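PDB 6D2S: HTH-type transcriptional regulator PrpR, which regulates transcription of the enzymes that break down short-chain fatty acids through the glyoxylate and methylcitrate cycles in Mycobacterium tuberculosis. Local coordinates for residues F11-N16 with R197-A202; Y138-H142 with L173-R179; R238-A244 with V263-L269. All blocks are in the same frame, centred on the assembly; numbering follows the deposited sequence. Where two conformers were deposited one is given.

Contact 1: residues F11-N16 with R197-A202. With NA (sodium ion), chain G; CA (calcium ion), chain B.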
loop_
_atom_site.group_PDB
_atom_site.type_symbol
_atom_site.label_atom_id
_atom_site.label_comp_id
_atom_site.label_asym_id
_atom_site.label_seq_id
_atom_site.Cartn_x
_atom_site.Cartn_y
_atom_site.Cartn_z
ATOM N N PHE A 11 -0.740 13.388 3.405
ATOM C CA PHE A 11 -1.182 12.152 4.038
ATOM C C PHE A 11 -0.960 12.191 5.550
ATOM O O PHE A 11 -1.807 11.700 6.308
ATOM C CB PHE A 11 -0.499 10.950 3.392
ATOM C CG PHE A 11 -1.128 10.536 2.073
ATOM C CD1 PHE A 11 -2.232 9.694 2.048
ATOM C CD2 PHE A 11 -0.627 11.015 0.866
ATOM C CE1 PHE A 11 -2.814 9.318 0.828
ATOM C CE2 PHE A 11 -1.205 10.657 -0.344
ATOM C CZ PHE A 11 -2.301 9.802 -0.361
ATOM N N TYR A 12 0.139 12.800 6.007
ATOM C CA TYR A 12 0.402 12.896 7.445
ATOM C C TYR A 12 -0.741 13.599 8.171
ATOM O O TYR A 12 -1.201 13.149 9.235
ATOM C CB TYR A 12 1.711 13.643 7.708
ATOM C CG TYR A 12 1.953 13.865 9.181
ATOM C CD1 TYR A 12 2.448 12.832 9.976
ATOM C CD2 TYR A 12 1.641 15.071 9.796
ATOM C CE1 TYR A 12 2.658 12.995 11.336
ATOM C CE2 TYR A 12 1.850 15.240 11.172
ATOM C CZ TYR A 12 2.355 14.192 11.928
ATOM O OH TYR A 12 2.558 14.347 13.288
ATOM N N ASP A 13 -1.180 14.732 7.625
ATOM C CA ASP A 13 -2.252 15.515 8.230
ATOM C C ASP A 13 -3.553 14.747 8.299
ATOM O O ASP A 13 -4.437 15.112 9.083
ATOM C CB ASP A 13 -2.477 16.799 7.432
ATOM C CG ASP A 13 -1.350 17.781 7.604
ATOM O OD1 ASP A 13 -0.547 17.567 8.534
ATOM O OD2 ASP A 13 -1.253 18.747 6.810
ATOM N N ARG A 14 -3.700 13.708 7.480
ATOM C CA ARG A 14 -4.912 12.908 7.463
ATOM C C ARG A 14 -4.715 11.558 8.149
ATOM O O ARG A 14 -5.535 10.653 7.961
ATOM C CB ARG A 14 -5.398 12.751 6.017
ATOM C CG ARG A 14 -6.001 14.070 5.459
ATOM C CD ARG A 14 -5.940 14.231 3.924
ATOM N NE ARG A 14 -6.422 15.574 3.554
ATOM C CZ ARG A 14 -5.707 16.688 3.703
ATOM N NH1 ARG A 14 -4.471 16.621 4.189
ATOM N NH2 ARG A 14 -6.217 17.875 3.390
ATOM N N ASN A 15 -3.647 11.415 8.949
ATOM C CA ASN A 15 -3.342 10.167 9.672
ATOM C C ASN A 15 -3.145 8.985 8.725
ATOM O O ASN A 15 -3.410 7.834 9.089
ATOM C CB ASN A 15 -4.438 9.837 10.686
ATOM C CG ASN A 15 -4.610 10.927 11.721
ATOM O OD1 ASN A 15 -3.647 11.328 12.377
ATOM N ND2 ASN A 15 -5.836 11.424 11.861
ATOM N N ASN A 16 -2.693 9.259 7.499
ATOM C CA ASN A 16 -2.445 8.217 6.501
ATOM C C ASN A 16 -3.696 7.388 6.218
ATOM O O ASN A 16 -3.607 6.205 5.870
ATOM C CB ASN A 16 -1.289 7.308 6.929
ATOM C CG ASN A 16 0.056 8.028 6.927
ATOM O OD1 ASN A 16 0.302 8.911 6.106
ATOM N ND2 ASN A 16 0.931 7.647 7.844
ATOM N N ARG A 197 6.730 7.099 6.641
ATOM C CA ARG A 197 5.350 7.513 6.858
ATOM C C ARG A 197 4.960 7.213 8.298
ATOM O O ARG A 197 5.117 6.082 8.763
ATOM C CB ARG A 197 4.401 6.806 5.882
ATOM C CG ARG A 197 4.585 7.230 4.431
ATOM C CD ARG A 197 4.367 8.733 4.274
ATOM N NE ARG A 197 4.456 9.191 2.887
ATOM C CZ ARG A 197 3.427 9.238 2.046
ATOM N NH1 ARG A 197 3.601 9.674 0.804
ATOM N NH2 ARG A 197 2.225 8.845 2.447
ATOM N N GLN A 198 4.468 8.226 9.003
ATOM C CA GLN A 198 4.078 8.088 10.398
ATOM C C GLN A 198 2.575 8.275 10.542
ATOM O O GLN A 198 1.981 9.135 9.885
ATOM C CB GLN A 198 4.807 9.105 11.277
ATOM C CG GLN A 198 6.318 9.071 11.158
ATOM C CD GLN A 198 6.955 10.352 11.653
ATOM O OE1 GLN A 198 7.453 10.421 12.777
ATOM N NE2 GLN A 198 6.940 11.380 10.814
ATOM N N SER A 199 1.961 7.459 11.396
ATOM C CA SER A 199 0.558 7.627 11.751
ATOM C C SER A 199 0.384 8.423 13.038
ATOM O O SER A 199 -0.340 9.419 13.053
ATOM C CB SER A 199 -0.130 6.264 11.889
ATOM O OG SER A 199 0.611 5.402 12.734
ATOM N N ALA A 200 1.051 8.008 14.119
ATOM C CA ALA A 200 0.834 8.603 15.431
ATOM C C ALA A 200 1.929 9.565 15.862
ATOM O O ALA A 200 1.677 10.407 16.730
ATOM C CB ALA A 200 0.703 7.502 16.492
ATOM N N THR A 201 3.131 9.457 15.294
ATOM C CA THR A 201 4.286 10.199 15.765
ATOM C C THR A 201 4.472 11.477 14.947
ATOM O O THR A 201 3.752 11.749 13.985
ATOM C CB THR A 201 5.541 9.318 15.719
ATOM O OG1 THR A 201 5.715 8.783 14.400
ATOM C CG2 THR A 201 5.422 8.164 16.715
ATOM N N ALA A 202 5.454 12.275 15.347
ATOM C CA ALA A 202 5.792 13.513 14.661
ATOM C C ALA A 202 7.287 13.777 14.829
ATOM O O ALA A 202 7.715 14.801 15.353
ATOM C CB ALA A 202 4.941 14.665 15.191
HETATM NA NA NA G . -1.168 11.392 13.266
HETATM CA CA CA B . 0.795 19.492 8.002
HETATM O O HOH W 1 -0.386 10.948 10.916
HETATM O O HOH W 2 0.794 11.928 13.865
HETATM O O HOH W 3 -1.677 10.180 15.259
#
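The ring of Tyr12 takes the carbonyl oxygen of Thr201 at its edge, in the ring plane, with CE1 3.1 Å from Thr201 O. Its hydroxyl OH lies 2.9 Å from the same Thr201 O, a likely hydrogen bond, although a water also stands near enough to compete for the proton. CG turned anti to the backbone N (chi1 175°) carries the phenol out to this carbonyl, and Ala202 CB lies 4.2 Å from Tyr12 CZ. Deeper in, the guanidinium of Arg197 comes obliquely to Phe11, its NH2 3.6 Å from Phe11 CB, the two planes 29° apart. In the conformer given, Asn16 ND2 lies 2.7 Å from Gln198 O.

A sodium ion bridges the two segments, bound by Ser199 O at 2.1 Å, Asn15 OD1 at 2.6 Å and three waters. One of those waters donates to both Tyr12 O and Gln198 O, so the ion's hydration shell also bridges the two backbones. Asn15, at positive phi, is the C-prime residue of a Schellman motif, in which Asn16 N returns to Phe11 O; the site is thus a helix C-terminus joined through sodium to the loop that follows strand 194-198.

Contact 2: residues Y138-H142 with L173-R179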
loop_
_atom_site.group_PDB
_atom_site.type_symbol
_atom_site.label_atom_id
_atom_site.label_comp_id
_atom_site.label_asym_id
_atom_site.label_seq_id
_atom_site.Cartn_x
_atom_site.Cartn_y
_atom_site.Cartn_z
ATOM N N TYR A 138 -11.361 -2.718 4.129
ATOM C CA TYR A 138 -10.891 -2.358 5.467
ATOM C C TYR A 138 -11.282 -3.383 6.530
ATOM O O TYR A 138 -10.418 -3.910 7.242
ATOM C CB TYR A 138 -11.410 -0.961 5.852
ATOM C CG TYR A 138 -10.672 -0.381 7.039
ATOM C CD1 TYR A 138 -10.935 -0.838 8.333
ATOM C CD2 TYR A 138 -9.707 0.606 6.869
ATOM C CE1 TYR A 138 -10.255 -0.330 9.427
ATOM C CE2 TYR A 138 -9.014 1.127 7.972
ATOM C CZ TYR A 138 -9.301 0.652 9.243
ATOM O OH TYR A 138 -8.629 1.163 10.332
ATOM N N ARG A 139 -12.585 -3.633 6.708
ATOM C CA ARG A 139 -12.999 -4.455 7.840
ATOM C C ARG A 139 -12.494 -5.883 7.692
ATOM O O ARG A 139 -12.055 -6.503 8.669
ATOM C CB ARG A 139 -14.524 -4.443 7.986
ATOM C CG ARG A 139 -15.105 -3.118 8.456
ATOM C CD ARG A 139 -16.595 -3.260 8.721
ATOM N NE ARG A 139 -17.212 -2.007 9.142
ATOM C CZ ARG A 139 -18.510 -1.860 9.394
ATOM N NH1 ARG A 139 -19.334 -2.892 9.266
ATOM N NH2 ARG A 139 -18.985 -0.681 9.771
ATOM N N GLU A 140 -12.570 -6.426 6.481
ATOM C CA GLU A 140 -12.075 -7.777 6.247
ATOM C C GLU A 140 -10.574 -7.857 6.494
ATOM O O GLU A 140 -10.088 -8.810 7.116
ATOM C CB GLU A 140 -12.415 -8.215 4.816
ATOM C CG GLU A 140 -11.880 -9.593 4.464
ATOM C CD GLU A 140 -12.273 -10.045 3.059
ATOM O OE1 GLU A 140 -13.260 -9.515 2.505
ATOM O OE2 GLU A 140 -11.580 -10.925 2.513
ATOM N N PHE A 141 -9.819 -6.874 5.997
ATOM C CA PHE A 141 -8.373 -6.883 6.169
ATOM C C PHE A 141 -7.991 -6.693 7.633
ATOM O O PHE A 141 -7.100 -7.386 8.151
ATOM C CB PHE A 141 -7.748 -5.786 5.300
ATOM C CG PHE A 141 -6.255 -5.734 5.380
ATOM C CD1 PHE A 141 -5.483 -6.712 4.770
ATOM C CD2 PHE A 141 -5.616 -4.689 6.059
ATOM C CE1 PHE A 141 -4.085 -6.669 4.846
ATOM C CE2 PHE A 141 -4.230 -4.638 6.133
ATOM C CZ PHE A 141 -3.463 -5.630 5.533
ATOM N N HIS A 142 -8.663 -5.762 8.314
ATOM C CA HIS A 142 -8.406 -5.540 9.737
ATOM C C HIS A 142 -8.671 -6.806 10.534
ATOM O O HIS A 142 -7.851 -7.210 11.371
ATOM C CB HIS A 142 -9.274 -4.381 10.243
ATOM C CG HIS A 142 -9.050 -4.036 11.685
ATOM N ND1 HIS A 142 -9.763 -4.622 12.711
ATOM C CD2 HIS A 142 -8.203 -3.158 12.270
ATOM C CE1 HIS A 142 -9.358 -4.123 13.867
ATOM N NE2 HIS A 142 -8.418 -3.226 13.627
ATOM N N LEU A 173 -4.351 1.802 8.674
ATOM C CA LEU A 173 -5.506 1.368 9.469
ATOM C C LEU A 173 -5.788 2.350 10.609
ATOM O O LEU A 173 -5.712 2.023 11.793
ATOM C CB LEU A 173 -5.299 -0.052 9.998
ATOM C CG LEU A 173 -5.117 -1.111 8.907
ATOM C CD1 LEU A 173 -5.087 -2.509 9.510
ATOM C CD2 LEU A 173 -6.206 -1.006 7.820
ATOM N N GLN A 174 -6.132 3.585 10.220
ATOM C CA GLN A 174 -6.497 4.630 11.170
ATOM C C GLN A 174 -7.962 5.059 11.045
ATOM O O GLN A 174 -8.308 6.202 11.356
ATOM C CB GLN A 174 -5.573 5.842 11.015
ATOM C CG GLN A 174 -4.212 5.672 11.699
ATOM C CD GLN A 174 -3.296 4.708 10.953
ATOM O OE1 GLN A 174 -2.928 3.658 11.473
ATOM N NE2 GLN A 174 -2.930 5.061 9.724
ATOM N N ARG A 175 -8.835 4.159 10.622
ATOM C CA ARG A 175 -10.255 4.505 10.558
ATOM C C ARG A 175 -10.773 4.741 11.973
ATOM O O ARG A 175 -10.571 3.893 12.850
ATOM C CB ARG A 175 -11.068 3.394 9.878
ATOM C CG ARG A 175 -12.584 3.665 9.846
ATOM C CD ARG A 175 -13.339 2.558 9.082
ATOM N NE ARG A 175 -13.027 2.540 7.651
ATOM C CZ ARG A 175 -13.524 1.641 6.805
ATOM N NH1 ARG A 175 -14.349 0.693 7.262
ATOM N NH2 ARG A 175 -13.204 1.680 5.516
ATOM N N PRO A 176 -11.426 5.871 12.239
ATOM C CA PRO A 176 -11.880 6.146 13.606
ATOM C C PRO A 176 -12.764 5.017 14.115
ATOM O O PRO A 176 -13.630 4.509 13.401
ATOM C CB PRO A 176 -12.648 7.467 13.469
ATOM C CG PRO A 176 -12.010 8.137 12.265
ATOM C CD PRO A 176 -11.699 6.993 11.319
ATOM N N ARG A 177 -12.488 4.585 15.334
ATOM C CA ARG A 177 -13.207 3.541 16.051
ATOM C C ARG A 177 -12.923 2.150 15.500
ATOM O O ARG A 177 -13.495 1.171 16.003
ATOM C CB ARG A 177 -14.723 3.797 16.069
ATOM C CG ARG A 177 -15.086 5.098 16.789
ATOM C CD ARG A 177 -16.594 5.353 16.853
ATOM N NE ARG A 177 -16.871 6.602 17.556
ATOM C CZ ARG A 177 -16.883 7.795 16.967
ATOM N NH1 ARG A 177 -16.644 7.893 15.667
ATOM N NH2 ARG A 177 -17.129 8.889 17.673
ATOM N N GLN A 178 -12.052 2.006 14.501
ATOM C CA GLN A 178 -11.634 0.669 14.087
ATOM C C GLN A 178 -10.161 0.684 13.680
ATOM O O GLN A 178 -9.776 0.239 12.606
ATOM C CB GLN A 178 -12.495 0.092 12.962
ATOM C CG GLN A 178 -12.169 -1.399 12.784
ATOM C CD GLN A 178 -13.138 -2.176 11.910
ATOM O OE1 GLN A 178 -14.201 -1.683 11.518
ATOM N NE2 GLN A 178 -12.769 -3.417 11.605
ATOM N N ARG A 179 -9.309 1.176 14.574
ATOM C CA ARG A 179 -7.894 1.296 14.256
ATOM C C ARG A 179 -7.176 -0.045 14.388
ATOM O O ARG A 179 -7.520 -0.881 15.231
ATOM C CB ARG A 179 -7.230 2.329 15.181
ATOM C CG ARG A 179 -7.794 3.733 14.988
ATOM C CD ARG A 179 -7.132 4.755 15.886
ATOM N NE ARG A 179 -5.796 5.096 15.413
ATOM C CZ ARG A 179 -4.670 4.793 16.051
ATOM N NH1 ARG A 179 -4.711 4.143 17.206
ATOM N NH2 ARG A 179 -3.503 5.151 15.535
HETATM O O HOH W 4 -15.401 0.104 10.250
#
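A type II turn, Arg175 to Gln178, in the loop between helix 163-170 and strand 183-189 brings Arg175 and Gln178 against the start of helix 138-147, where Tyr138 fits between Arg175 and Leu173. The guanidinium of Arg175 lies flat on one face of the Tyr138 ring, planes 18° apart and CZ 4.1 Å from the centroid, an off-centre cation-pi stack. Extended chi1 and chi2 (both 177°) lay Arg175 CD over that face, and the bend at chi3 (-67°) turns the guanidinium along the ring. Leu173 CD2 covers the opposite face at 4.0 Å from the centroid and Leu173 CD1 touches Phe141. Tyr138 OH donates to Gln178 O (2.7 Å), approaching from above the carbonyl plane, and accepts from Arg175 N (3.0 Å).

Over the ring centre of His142 stands Gln178 CG, 4.0 Å from the centroid, while His142 NE2 donates to Arg179 O at 3.0 Å. One water links Arg139 NE, Arg175 NH1 and Gln178 OE1. Arg175 also pairs with Tyr17 and, in salt bridges, with Asp22 and Glu26 of helix 19-31. These salt bridges probably offset its charge beside Arg139, and the two bonds at Tyr138 OH tie the buried phenol to both ends of the turn.

Contact 3: residues R238-A244 with V263-L269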
loop_
_atom_site.group_PDB
_atom_site.type_symbol
_atom_site.label_atom_id
_atom_site.label_comp_id
_atom_site.label_asym_id
_atom_site.label_seq_id
_atom_site.Cartn_x
_atom_site.Cartn_y
_atom_site.Cartn_z
ATOM N N ARG A 238 10.941 6.206 23.319
ATOM C CA ARG A 238 10.238 4.938 23.418
ATOM C C ARG A 238 10.861 3.922 22.473
ATOM O O ARG A 238 11.472 4.280 21.464
ATOM C CB ARG A 238 8.748 5.119 23.117
ATOM C CG ARG A 238 8.081 6.087 24.096
ATOM C CD ARG A 238 6.586 6.084 23.961
ATOM N NE ARG A 238 6.021 4.759 24.193
ATOM C CZ ARG A 238 5.621 4.310 25.378
ATOM N NH1 ARG A 238 5.726 5.081 26.453
ATOM N NH2 ARG A 238 5.109 3.090 25.484
ATOM N N SER A 239 10.713 2.648 22.826
ATOM C CA SER A 239 11.231 1.561 22.013
ATOM C C SER A 239 10.186 1.124 21.001
ATOM O O SER A 239 8.994 1.062 21.311
ATOM C CB SER A 239 11.635 0.370 22.880
ATOM O OG SER A 239 12.650 0.750 23.804
ATOM N N TYR A 240 10.652 0.810 19.796
ATOM C CA TYR A 240 9.799 0.348 18.714
ATOM C C TYR A 240 10.239 -1.042 18.294
ATOM O O TYR A 240 11.437 -1.344 18.269
ATOM C CB TYR A 240 9.838 1.312 17.528
ATOM C CG TYR A 240 9.096 2.594 17.823
ATOM C CD1 TYR A 240 7.849 2.858 17.257
ATOM C CD2 TYR A 240 9.625 3.524 18.707
ATOM C CE1 TYR A 240 7.168 4.034 17.559
ATOM C CE2 TYR A 240 8.958 4.693 19.008
ATOM C CZ TYR A 240 7.735 4.946 18.437
ATOM O OH TYR A 240 7.090 6.124 18.760
ATOM N N PHE A 241 9.258 -1.890 17.999
ATOM C CA PHE A 241 9.512 -3.208 17.449
ATOM C C PHE A 241 9.408 -3.117 15.931
ATOM O O PHE A 241 8.400 -2.635 15.402
ATOM C CB PHE A 241 8.522 -4.231 18.009
ATOM C CG PHE A 241 8.897 -5.652 17.711
ATOM C CD1 PHE A 241 9.431 -6.461 18.696
ATOM C CD2 PHE A 241 8.751 -6.170 16.437
ATOM C CE1 PHE A 241 9.795 -7.764 18.426
ATOM C CE2 PHE A 241 9.120 -7.475 16.161
ATOM C CZ PHE A 241 9.630 -8.272 17.151
ATOM N N TRP A 242 10.454 -3.563 15.241
ATOM C CA TRP A 242 10.586 -3.383 13.804
ATOM C C TRP A 242 10.616 -4.732 13.105
ATOM O O TRP A 242 11.281 -5.666 13.563
ATOM C CB TRP A 242 11.858 -2.595 13.468
ATOM C CG TRP A 242 11.762 -1.133 13.809
ATOM C CD1 TRP A 242 12.171 -0.522 14.961
ATOM C CD2 TRP A 242 11.214 -0.101 12.981
ATOM N NE1 TRP A 242 11.905 0.828 14.899
ATOM C CE2 TRP A 242 11.325 1.110 13.691
ATOM C CE3 TRP A 242 10.645 -0.086 11.704
ATOM C CZ2 TRP A 242 10.888 2.324 13.168
ATOM C CZ3 TRP A 242 10.207 1.116 11.190
ATOM C CH2 TRP A 242 10.334 2.305 11.921
ATOM N N VAL A 243 9.887 -4.831 11.993
ATOM C CA VAL A 243 9.917 -6.012 11.134
ATOM C C VAL A 243 10.150 -5.529 9.712
ATOM O O VAL A 243 9.497 -4.580 9.265
ATOM C CB VAL A 243 8.610 -6.823 11.231
ATOM C CG1 VAL A 243 8.702 -8.080 10.389
ATOM C CG2 VAL A 243 8.311 -7.163 12.686
ATOM N N ALA A 244 11.105 -6.148 9.012
ATOM C CA ALA A 244 11.509 -5.678 7.695
ATOM C C ALA A 244 11.846 -6.857 6.793
ATOM O O ALA A 244 12.232 -7.933 7.253
ATOM C CB ALA A 244 12.727 -4.738 7.770
ATOM N N VAL A 263 11.509 -2.947 2.937
ATOM C CA VAL A 263 10.332 -2.307 3.506
ATOM C C VAL A 263 10.148 -2.817 4.926
ATOM O O VAL A 263 10.403 -3.990 5.212
ATOM C CB VAL A 263 9.084 -2.576 2.642
ATOM C CG1 VAL A 263 7.814 -2.270 3.415
ATOM C CG2 VAL A 263 9.161 -1.750 1.367
ATOM N N GLY A 264 9.731 -1.930 5.820
ATOM C CA GLY A 264 9.581 -2.308 7.209
ATOM C C GLY A 264 8.446 -1.568 7.875
ATOM O O GLY A 264 7.988 -0.519 7.406
ATOM N N LEU A 265 7.995 -2.146 8.982
ATOM C CA LEU A 265 7.011 -1.551 9.869
ATOM C C LEU A 265 7.583 -1.510 11.273
ATOM O O LEU A 265 8.197 -2.480 11.727
ATOM C CB LEU A 265 5.708 -2.357 9.890
ATOM C CG LEU A 265 4.902 -2.383 8.599
ATOM C CD1 LEU A 265 3.748 -3.364 8.759
ATOM C CD2 LEU A 265 4.393 -0.976 8.293
ATOM N N GLY A 266 7.351 -0.410 11.964
ATOM C CA GLY A 266 7.700 -0.308 13.372
ATOM C C GLY A 266 6.504 0.148 14.177
ATOM O O GLY A 266 5.772 1.047 13.765
ATOM N N CYS A 267 6.302 -0.489 15.326
ATOM C CA CYS A 267 5.234 -0.081 16.230
ATOM C C CYS A 267 5.786 0.055 17.638
ATOM O O CYS A 267 6.807 -0.543 17.989
ATOM C CB CYS A 267 4.050 -1.066 16.232
ATOM S SG CYS A 267 4.387 -2.729 16.878
ATOM N N ASP A 268 5.095 0.861 18.441
ATOM C CA ASP A 268 5.512 1.027 19.827
ATOM C C ASP A 268 5.656 -0.336 20.478
ATOM O O ASP A 268 4.831 -1.234 20.282
ATOM C CB ASP A 268 4.499 1.860 20.610
ATOM C CG ASP A 268 5.078 2.416 21.910
ATOM O OD1 ASP A 268 5.473 3.603 21.931
ATOM O OD2 ASP A 268 5.143 1.665 22.907
ATOM N N LEU A 269 6.712 -0.495 21.267
ATOM C CA LEU A 269 6.882 -1.764 21.949
ATOM C C LEU A 269 5.627 -2.152 22.720
ATOM O O LEU A 269 5.337 -3.342 22.868
ATOM C CB LEU A 269 8.106 -1.694 22.869
ATOM C CG LEU A 269 8.687 -3.032 23.286
ATOM C CD1 LEU A 269 9.027 -3.884 22.084
ATOM C CD2 LEU A 269 9.910 -2.807 24.184
HETATM O O HOH W 5 8.028 1.642 24.211
HETATM O O HOH W 6 4.586 5.571 20.047
HETATM O O HOH W 7 6.544 -3.789 13.636
#
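Arg238 grips the carboxylate of Asp268 side-on in a two-pronged salt bridge, with NE 2.6 Å from Asp268 OD1 and NH2 2.9 Å from Asp268 OD2. Both oxygens lie in the guanidinium plane; OD1 is met on its syn lone pair, OD2 on the syn side but 24° out of the carboxylate plane. The bend of the arginine at chi3 (59°) brings NE round to the acid, with NH2 following on the same edge. Waters extend the network: one donates to Asp268 OD1 and Tyr240 OH, another to Asp268 OD2 and Ser239 O. Tyr240 OH is hydrogen-bonded to Asp236 OD2, and Asp268 OD2 accepts a hydrogen bond from Ala270 N, so the carboxylate is held by several donors.

From this end the strands run antiparallel. Phe241 with Cys267 and Val243 with Leu265 are hydrogen-bonded pairs, represented by Phe241 N to Cys267 O at 2.8 Å and Val243 N to Leu265 O at 2.9 Å. Beyond the last strand residue, Leu269 N adds a bond to Ser239 O. In the intervening non-hydrogen-bonded pair, Gly266 sits under the indole of Trp242: its CA stands 3.5 Å from the centroid of the six-membered ring, 17° off the normal. With no side chain at Gly266, the indole can settle directly onto the backbone. At the next such pair, Ala244 faces Gly264, their CA atoms 3.9 Å apart. The other face of the sheet carries Phe241, Val243, Leu265 and Cys267.

These are adjacent strands of a five-stranded antiparallel sheet in the C-terminal regulator region, whose sequence family belongs to the GAF clan. Strand 228-233 bonds to the outer side of 239-247, while strand 183-189 flanks 261-268. The Trp242 side chain touches Ile184 and Ala232 of those flanking strands, and Leu265 packs on Cys167 and Leu170 of helix 163-170.

Contacts 1 and 2 meet directly through Gln174, whose NE2 lies 2.9 Å from Asn15 O in a probable hydrogen bond and whose CD packs 3.7 Å from Ser199 CB. The side chain of Gln174 is about 7 Å from the sodium ion of contact 1, so the 173-179 loop adjoins that site. Contacts 1 and 3 reach the same five-stranded sheet, the first at edge strand 194-198 and the second at two inner strands; Thr201 CG2 packs against Tyr240 OH at 3.3 Å. Contacts 2 and 3 do not touch, their nearest atoms about 8 Å apart, but both pack against helix 163-170, through Phe141 and Leu265 respectively.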